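Local coordinates for protein endoglucanase family 5 (Clostridium acetobutylicum ATCC 824, PDB 6PZ7) that probably hydrolyses beta-1,4-glucosidic bonds within cellulose and related plant polysaccharides, as a broad-specificity endoglucanase of glycoside hydrolase family 5, at residues W106-Y111 and A115-E120; K169-A174 and M191-A196. All blocks are in the same frame, centred on the assembly; numbering follows the deposited sequence.

Both contacts belong to one flank of an eight-stranded parallel beta/alpha barrel and follow one another along the chain without nesting or crossing. After strand 95-99, contact 1 closes a short loop: residues 106-111 run into helix 111-132 and fold against its first turns, at 115-120. The chain then passes through strand 139-142 to helix 161-180, and contact 2 closes the next, longer loop, joining Asn-171 of that helix to Val-192 and Pro-193 of strand 190-193. The two meet at Phe-170, whose CZ lies 3.4 Å from CB of Ser-117, and where Thr-118 packs on Thr-173. Helix 111-132 is thereby tied through helix 161-180 to the barrel wall.

Contact 1: residues W106-Y111 and A115-E120; sequences WIIPTY and AASTDE
In the beta-alpha loop that leads from strand 95-99 into helix 111-132, Ser-117 grips the backbone of Trp-106 and Ile-108, and Glu-120 lies on the indole of Trp-106. Ser-117 OG works both ways: it donates to Trp-106 O at 2.8 Å, tilted 35° from the carbonyl plane, and accepts from Ile-108 N at 3.0 Å. One buried hydroxyl thus serves a carbonyl and an amide on the two sides of Ile-107. One turn on, Glu-120 lays its extended chain across the indole at about a right angle, CD 3.3 Å from Trp-106 CE3. The carboxylate lies nearly flat over the rim, its plane 20° from the ring's, with OE2 3.5 Å from Trp-106 CD2; Ile-107 CG1 lies over the opposite face, likewise toward the rim. With chi1 at 60°, Trp-106 CG sits between the backbone N and the carbonyl carbon, which brings the ring to Glu-120; NE1 is hydrogen-bonded to Asp-103 OD1. At the far end a water bridges Tyr-111 O and Ala-115 N, while Thr-110 OG1 caps Lys-113 N. The loop, with Thr-110 as N-cap, forms the connection from strand 95-99 to helix 111-132 in the (beta/alpha)8 TIM barrel of this family.

Contact 2: residues K169-A174 and M191-A196; sequences KFNLTA and MVPTYA. With EDO (1,2-ethanediol), chain D.
A helix-to-strand contact in the beta/alpha barrel joins the outer helix 161-180 to strand 190-193, the strand that follows it in the chain, and Asn-171 carries the helix side of it. All three touching residues, Asn-171, Val-192 and Pro-193, are buried. Asn-171 ND2 donates to Pro-193 O at 3.0 Å with an N-H...O angle of 147°. The acceptor lies in the amide plane of Asn-171, and the donor in the plane of the carbonyl, so the bond favours this turn of the amide. Chi1 of -79° keeps CG beside the backbone N and anti to the carbonyl carbon, which carries the amide off the helix toward the strand. The flat group passes obliquely over Val-192, its CG 3.7 Å from Val-192 CB. The other branch, OD1, lies 3.6 Å from Pro-193 CD and accepts a hydrogen bond from Thr-143 OG1, next to the neighbouring strand 139-142. Val-192 itself is held in the sheet by backbone bonds to Ile-217 and Ser-219 of strand 216-221. On the helix, Thr-173 OG1 donates to Lys-169 O at 3.0 Å, from the face of that carbonyl opposite Thr-173 N. Farther along, Ala-196 O receives a hydrogen bond of 2.6 Å from O2 of a 1,2-ethanediol, probably left from the crystallisation liquor. Both ends of the buried Asn-171 amide therefore have polar partners, beside the apolar side chains of Val-192 and Pro-193: its NH2 satisfies the carbonyl of Pro-193 and its oxygen takes the Thr-143 hydroxyl, which implies a directional link between helix and barrel wall, with the amide's orientation set by ND2 and OD1 together rather than by packing alone.

Contact 1: residues W106-Y111 and A115-E120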
ATOM      1  N   TRP A 106      16.306   0.876   8.326  1.00  9.53           N
ATOM      2  CA  TRP A 106      16.549   2.098   9.069  1.00  9.65           C
ATOM      3  C   TRP A 106      15.316   2.576   9.822  1.00  8.31           C
ATOM      4  O   TRP A 106      15.440   3.445  10.683  1.00 10.37           O
ATOM      5  CB  TRP A 106      17.133   3.206   8.161  1.00  9.60           C
ATOM      6  CG  TRP A 106      16.256   3.591   7.017  1.00  8.69           C
ATOM      7  CD1 TRP A 106      16.229   3.013   5.775  1.00  8.70           C
ATOM      8  CD2 TRP A 106      15.316   4.646   6.995  1.00  8.29           C
ATOM      9  NE1 TRP A 106      15.308   3.656   4.978  1.00  9.02           N
ATOM     10  CE2 TRP A 106      14.723   4.656   5.711  1.00  8.76           C
ATOM     11  CE3 TRP A 106      14.885   5.576   7.943  1.00  9.26           C
ATOM     12  CZ2 TRP A 106      13.744   5.567   5.353  1.00  9.25           C
ATOM     13  CZ3 TRP A 106      13.916   6.491   7.570  1.00  8.85           C
ATOM     14  CH2 TRP A 106      13.356   6.482   6.310  1.00 10.85           C
ATOM     15  N   ILE A 107      14.136   2.013   9.572  1.00  8.69           N
ATOM     16  CA  ILE A 107      12.919   2.283  10.336  1.00  7.72           C
ATOM     17  C   ILE A 107      12.722   1.070  11.240  1.00  7.82           C
ATOM     18  O   ILE A 107      12.297   0.024  10.758  1.00  8.63           O
ATOM     19  CB  ILE A 107      11.703   2.499   9.434  1.00  7.84           C
ATOM     20  CG1 ILE A 107      11.952   3.618   8.421  1.00  7.72           C
ATOM     21  CG2 ILE A 107      10.483   2.772  10.272  1.00  9.75           C
ATOM     22  CD1 ILE A 107      10.914   3.730   7.332  1.00  9.15           C
ATOM     23  N   ILE A 108      13.037   1.192  12.527  1.00  8.30           N
ATOM     24  CA  ILE A 108      13.123   0.044  13.438  1.00  8.20           C
ATOM     25  C   ILE A 108      12.270   0.305  14.670  1.00  7.60           C
ATOM     26  O   ILE A 108      12.674   1.073  15.532  1.00  8.47           O
ATOM     27  CB  ILE A 108      14.568  -0.304  13.807  1.00 10.08           C
ATOM     28  CG1 ILE A 108      15.446  -0.428  12.555  1.00 12.10           C
ATOM     29  CG2 ILE A 108      14.568  -1.600  14.619  1.00 10.97           C
ATOM     30  CD1 ILE A 108      16.961  -0.453  12.886  1.00 17.36           C
ATOM     31  N   PRO A 109      11.089  -0.350  14.779  1.00  7.97           N
ATOM     32  CA  PRO A 109      10.152   0.028  15.863  1.00  7.73           C
ATOM     33  C   PRO A 109      10.436  -0.680  17.182  1.00  7.89           C
ATOM     34  O   PRO A 109       9.677  -1.539  17.662  1.00  8.08           O
ATOM     35  CB  PRO A 109       8.788  -0.334  15.267  1.00  8.17           C
ATOM     36  CG  PRO A 109       9.080  -1.476  14.360  1.00  9.09           C
ATOM     37  CD  PRO A 109      10.413  -1.087  13.702  1.00  8.50           C
ATOM     38  N   THR A 110      11.543  -0.285  17.821  1.00  7.99           N
ATOM     39  CA  THR A 110      11.834  -0.646  19.213  1.00  7.63           C
ATOM     40  C   THR A 110      12.126   0.639  19.981  1.00  9.10           C
ATOM     41  O   THR A 110      12.563   1.636  19.405  1.00  9.21           O
ATOM     42  CB  THR A 110      13.034  -1.609  19.355  1.00  8.30           C
ATOM     43  OG1 THR A 110      14.211  -0.915  18.933  1.00  9.65           O
ATOM     44  CG2 THR A 110      12.833  -2.882  18.601  1.00  9.64           C
ATOM     45  N   TYR A 111      11.958   0.600  21.308  1.00  9.10           N
ATOM     46  CA  TYR A 111      12.306   1.763  22.109  1.00  9.63           C
ATOM     47  C   TYR A 111      13.789   2.084  21.974  1.00 10.13           C
ATOM     48  O   TYR A 111      14.191   3.265  21.916  1.00 11.92           O
ATOM     49  CB  TYR A 111      11.956   1.550  23.582  1.00 11.00           C
ATOM     50  CG  TYR A 111      10.472   1.389  23.842  1.00 10.20           C
ATOM     51  CD1 TYR A 111       9.531   2.300  23.334  1.00 11.01           C
ATOM     52  CD2 TYR A 111       9.982   0.316  24.584  1.00 10.68           C
ATOM     53  CE1 TYR A 111       8.197   2.167  23.618  1.00 11.26           C
ATOM     54  CE2 TYR A 111       8.644   0.168  24.829  1.00 11.10           C
ATOM     55  CZ  TYR A 111       7.744   1.088  24.358  1.00  9.74           C
ATOM     56  OH  TYR A 111       6.410   0.922  24.583  1.00 12.24           O
ATOM     57  N   ALA A 115      14.753   6.656  18.711  1.00 10.69           N
ATOM     58  CA  ALA A 115      15.232   8.032  18.516  1.00 11.27           C
ATOM     59  C   ALA A 115      15.942   8.173  17.186  1.00 10.22           C
ATOM     60  O   ALA A 115      15.731   9.164  16.466  1.00 11.02           O
ATOM     61  CB  ALA A 115      16.154   8.437  19.667  1.00 12.34           C
ATOM     62  N   ALA A 116      16.796   7.229  16.825  1.00 11.13           N
ATOM     63  CA  ALA A 116      17.544   7.358  15.589  1.00 11.11           C
ATOM     64  C   ALA A 116      16.644   7.194  14.375  1.00 10.25           C
ATOM     65  O   ALA A 116      16.776   7.913  13.367  1.00 11.66           O
ATOM     66  CB  ALA A 116      18.677   6.332  15.527  1.00 14.46           C
ATOM     67  N   SER A 117      15.697   6.263  14.434  1.00  9.34           N
ATOM     68  CA  SER A 117      14.740   6.081  13.351  1.00  9.97           C
ATOM     69  C   SER A 117      13.824   7.289  13.203  1.00  9.23           C
ATOM     70  O   SER A 117      13.539   7.723  12.075  1.00  9.86           O
ATOM     71  CB  SER A 117      13.879   4.827  13.556  1.00 10.03           C
ATOM     72  OG  SER A 117      14.607   3.624  13.339  1.00 11.90           O
ATOM     73  N   THR A 118      13.380   7.872  14.313  1.00 10.10           N
ATOM     74  CA  THR A 118      12.548   9.068  14.272  1.00  9.79           C
ATOM     75  C   THR A 118      13.281  10.219  13.608  1.00 10.61           C
ATOM     76  O   THR A 118      12.723  10.959  12.766  1.00  9.93           O
ATOM     77  CB  THR A 118      12.132   9.451  15.687  1.00 11.97           C
ATOM     78  OG1 THR A 118      11.275   8.420  16.198  1.00 13.15           O
ATOM     79  CG2 THR A 118      11.412  10.808  15.753  1.00 12.94           C
ATOM     80  N   ASP A 119      14.540  10.388  13.956  1.00  9.55           N
ATOM     81  CA  ASP A 119      15.318  11.464  13.367  1.00 11.53           C
ATOM     82  C   ASP A 119      15.442  11.257  11.865  1.00  9.93           C
ATOM     83  O   ASP A 119      15.255  12.190  11.078  1.00  9.82           O
ATOM     84  CB  ASP A 119      16.691  11.525  14.033  1.00 11.60           C
ATOM     85  CG  ASP A 119      17.549  12.577  13.421  1.00 13.12           C
ATOM     86  OD1 ASP A 119      17.252  13.766  13.645  1.00 15.97           O
ATOM     87  OD2 ASP A 119      18.473  12.221  12.693  1.00 15.92           O
ATOM     88  N   GLU A 120      15.807  10.061  11.429  1.00  9.78           N
ATOM     89  CA  GLU A 120      15.977   9.827   9.998  1.00  9.73           C
ATOM     90  C   GLU A 120      14.642   9.972   9.266  1.00  8.63           C
ATOM     91  O   GLU A 120      14.587  10.523   8.161  1.00  8.63           O
ATOM     92  CB  GLU A 120      16.634   8.462   9.741  1.00  9.58           C
ATOM     93  CG  GLU A 120      16.962   8.333   8.281  1.00  9.33           C
ATOM     94  CD  GLU A 120      17.838   7.135   7.907  1.00 10.59           C
ATOM     95  OE1 GLU A 120      18.337   6.427   8.803  1.00 10.80           O
ATOM     96  OE2 GLU A 120      17.996   6.941   6.656  1.00 11.00           O
TER
HETATM   97  O   HOH W   1      15.240   5.771  21.496  0.60  8.43           O

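Contact 2: residues K169-A174 and M191-A196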
ATOM      1  N   LYS A 169       4.410   6.349  17.181  1.00  8.54           N
ATOM      2  CA  LYS A 169       5.317   7.488  17.202  0.55  8.82           C
ATOM      3  C   LYS A 169       5.886   7.767  15.818  1.00  8.69           C
ATOM      4  O   LYS A 169       5.990   8.927  15.409  1.00  9.30           O
ATOM      5  CB  LYS A 169       6.442   7.234  18.220  0.55  9.96           C
ATOM      6  CG  LYS A 169       5.978   6.871  19.646  0.55 11.90           C
ATOM      7  CD  LYS A 169       7.172   6.635  20.561  0.55 17.01           C
ATOM      8  CE  LYS A 169       6.777   6.087  21.915  0.55 18.21           C
ATOM      9  NZ  LYS A 169       7.967   5.890  22.808  0.55 24.51           N
ATOM     10  N   PHE A 170       6.254   6.725  15.088  1.00  8.64           N
ATOM     11  CA  PHE A 170       6.766   6.927  13.742  1.00  7.99           C
ATOM     12  C   PHE A 170       5.709   7.541  12.819  1.00  7.61           C
ATOM     13  O   PHE A 170       6.025   8.440  12.028  1.00  7.80           O
ATOM     14  CB  PHE A 170       7.220   5.604  13.131  1.00  8.50           C
ATOM     15  CG  PHE A 170       8.484   4.992  13.724  1.00  7.49           C
ATOM     16  CD1 PHE A 170       9.364   5.698  14.528  1.00  8.71           C
ATOM     17  CD2 PHE A 170       8.787   3.692  13.403  1.00  7.72           C
ATOM     18  CE1 PHE A 170      10.516   5.091  15.017  1.00  8.77           C
ATOM     19  CE2 PHE A 170       9.947   3.088  13.882  1.00  8.99           C
ATOM     20  CZ  PHE A 170      10.811   3.794  14.688  1.00  9.01           C
ATOM     21  N   ASN A 171       4.464   7.052  12.880  1.00  7.29           N
ATOM     22  CA  ASN A 171       3.417   7.625  12.047  1.00  7.08           C
ATOM     23  C   ASN A 171       3.186   9.087  12.407  1.00  7.29           C
ATOM     24  O   ASN A 171       2.958   9.921  11.521  1.00  7.78           O
ATOM     25  CB  ASN A 171       2.121   6.817  12.193  1.00  7.74           C
ATOM     26  CG  ASN A 171       2.123   5.525  11.384  1.00  7.04           C
ATOM     27  OD1 ASN A 171       2.764   5.450  10.321  1.00  7.22           O
ATOM     28  ND2 ASN A 171       1.359   4.534  11.831  1.00  7.11           N
ATOM     29  N   LEU A 172       3.195   9.403  13.702  1.00  8.27           N
ATOM     30  CA  LEU A 172       3.025  10.785  14.140  1.00  9.77           C
ATOM     31  C   LEU A 172       4.146  11.672  13.619  1.00  8.28           C
ATOM     32  O   LEU A 172       3.886  12.766  13.112  1.00  9.07           O
ATOM     33  CB  LEU A 172       2.988  10.853  15.668  1.00 10.37           C
ATOM     34  CG  LEU A 172       2.903  12.250  16.264  1.00 11.44           C
ATOM     35  CD1 LEU A 172       1.706  12.960  15.788  1.00 13.76           C
ATOM     36  CD2 LEU A 172       2.936  12.171  17.797  1.00 14.70           C
ATOM     37  N   THR A 173       5.392  11.203  13.736  1.00  8.92           N
ATOM     38  CA  THR A 173       6.534  11.944  13.232  1.00  9.53           C
ATOM     39  C   THR A 173       6.359  12.218  11.747  1.00  8.35           C
ATOM     40  O   THR A 173       6.585  13.339  11.270  1.00  8.81           O
ATOM     41  CB  THR A 173       7.815  11.130  13.450  1.00  9.10           C
ATOM     42  OG1 THR A 173       8.073  10.959  14.851  1.00 11.43           O
ATOM     43  CG2 THR A 173       9.011  11.820  12.817  1.00 11.60           C
ATOM     44  N   ALA A 174       6.006  11.188  10.981  1.00  7.89           N
ATOM     45  CA  ALA A 174       5.840  11.373   9.532  1.00  7.54           C
ATOM     46  C   ALA A 174       4.718  12.354   9.198  1.00  7.92           C
ATOM     47  O   ALA A 174       4.889  13.232   8.355  1.00  7.80           O
ATOM     48  CB  ALA A 174       5.629  10.025   8.881  1.00  7.83           C
ATOM     49  N   MET A 191      -2.144   8.143   4.442  1.00  6.24           N
ATOM     50  CA  MET A 191      -2.391   6.787   4.920  1.00  6.77           C
ATOM     51  C   MET A 191      -1.328   6.388   5.934  1.00  6.54           C
ATOM     52  O   MET A 191      -0.133   6.629   5.724  1.00  6.83           O
ATOM     53  CB  MET A 191      -2.380   5.793   3.755  1.00  5.98           C
ATOM     54  CG  MET A 191      -3.626   5.865   2.907  1.00  7.31           C
ATOM     55  SD  MET A 191      -3.517   5.050   1.282  1.00  8.09           S
ATOM     56  CE  MET A 191      -3.143   3.378   1.768  1.00  8.27           C
ATOM     57  N   VAL A 192      -1.755   5.750   7.032  1.00  6.01           N
ATOM     58  CA  VAL A 192      -0.845   5.237   8.071  1.00  6.26           C
ATOM     59  C   VAL A 192      -1.202   3.791   8.385  1.00  6.13           C
ATOM     60  O   VAL A 192      -2.400   3.475   8.539  1.00  6.36           O
ATOM     61  CB  VAL A 192      -0.890   6.074   9.362  1.00  6.62           C
ATOM     62  CG1 VAL A 192      -0.499   7.508   9.061  1.00  7.66           C
ATOM     63  CG2 VAL A 192      -2.239   6.004  10.113  1.00  7.97           C
ATOM     64  N   PRO A 193      -0.214   2.888   8.459  1.00  5.45           N
ATOM     65  CA  PRO A 193      -0.510   1.484   8.763  1.00  5.67           C
ATOM     66  C   PRO A 193      -0.421   1.166  10.249  1.00  5.75           C
ATOM     67  O   PRO A 193       0.240   1.861  11.027  1.00  6.61           O
ATOM     68  CB  PRO A 193       0.615   0.739   8.017  1.00  6.57           C
ATOM     69  CG  PRO A 193       1.807   1.684   8.187  1.00  6.32           C
ATOM     70  CD  PRO A 193       1.210   3.077   8.062  1.00  6.04           C
ATOM     71  N   THR A 194      -1.072   0.050  10.611  1.00  6.03           N
ATOM     72  CA  THR A 194      -0.791  -0.723  11.811  1.00  6.09           C
ATOM     73  C   THR A 194       0.607  -1.359  11.674  1.00  6.01           C
ATOM     74  O   THR A 194       1.244  -1.329  10.612  1.00  6.18           O
ATOM     75  CB  THR A 194      -1.844  -1.813  11.941  1.00  6.31           C
ATOM     76  OG1 THR A 194      -1.795  -2.563  10.727  1.00  6.51           O
ATOM     77  CG2 THR A 194      -3.251  -1.278  12.168  1.00  7.50           C
ATOM     78  N   TYR A 195       1.042  -2.030  12.740  1.00  6.19           N
ATOM     79  CA  TYR A 195       2.235  -2.882  12.702  1.00  6.80           C
ATOM     80  C   TYR A 195       2.079  -3.856  11.539  1.00  6.13           C
ATOM     81  O   TYR A 195       1.093  -4.580  11.455  1.00  6.73           O
ATOM     82  CB  TYR A 195       2.353  -3.669  14.024  1.00  7.42           C
ATOM     83  CG  TYR A 195       3.599  -4.544  14.062  1.00  6.36           C
ATOM     84  CD1 TYR A 195       3.641  -5.765  13.435  1.00  7.37           C
ATOM     85  CD2 TYR A 195       4.742  -4.125  14.741  1.00  7.66           C
ATOM     86  CE1 TYR A 195       4.779  -6.557  13.440  1.00  6.72           C
ATOM     87  CE2 TYR A 195       5.892  -4.914  14.749  1.00  7.62           C
ATOM     88  CZ  TYR A 195       5.899  -6.128  14.115  1.00  6.86           C
ATOM     89  OH  TYR A 195       7.035  -6.923  14.100  1.00  8.11           O
ATOM     90  N   ALA A 196       3.067  -3.857  10.636  1.00  6.86           N
ATOM     91  CA  ALA A 196       3.118  -4.708   9.444  1.00  6.66           C
ATOM     92  C   ALA A 196       1.925  -4.522   8.504  1.00  5.93           C
ATOM     93  O   ALA A 196       1.690  -5.384   7.664  1.00  6.35           O
ATOM     94  CB  ALA A 196       3.329  -6.174   9.787  1.00  6.76           C
TER
HETATM   95  C1  EDO D 403       0.624  -9.125   5.766  1.00 26.64           C
HETATM   96  O1  EDO D 403      -0.053  -9.281   4.532  1.00 23.33           O
HETATM   97  C2  EDO D 403       0.052  -7.894   6.468  1.00 15.19           C
HETATM   98  O2  EDO D 403       0.762  -7.859   7.691  1.00 12.91           O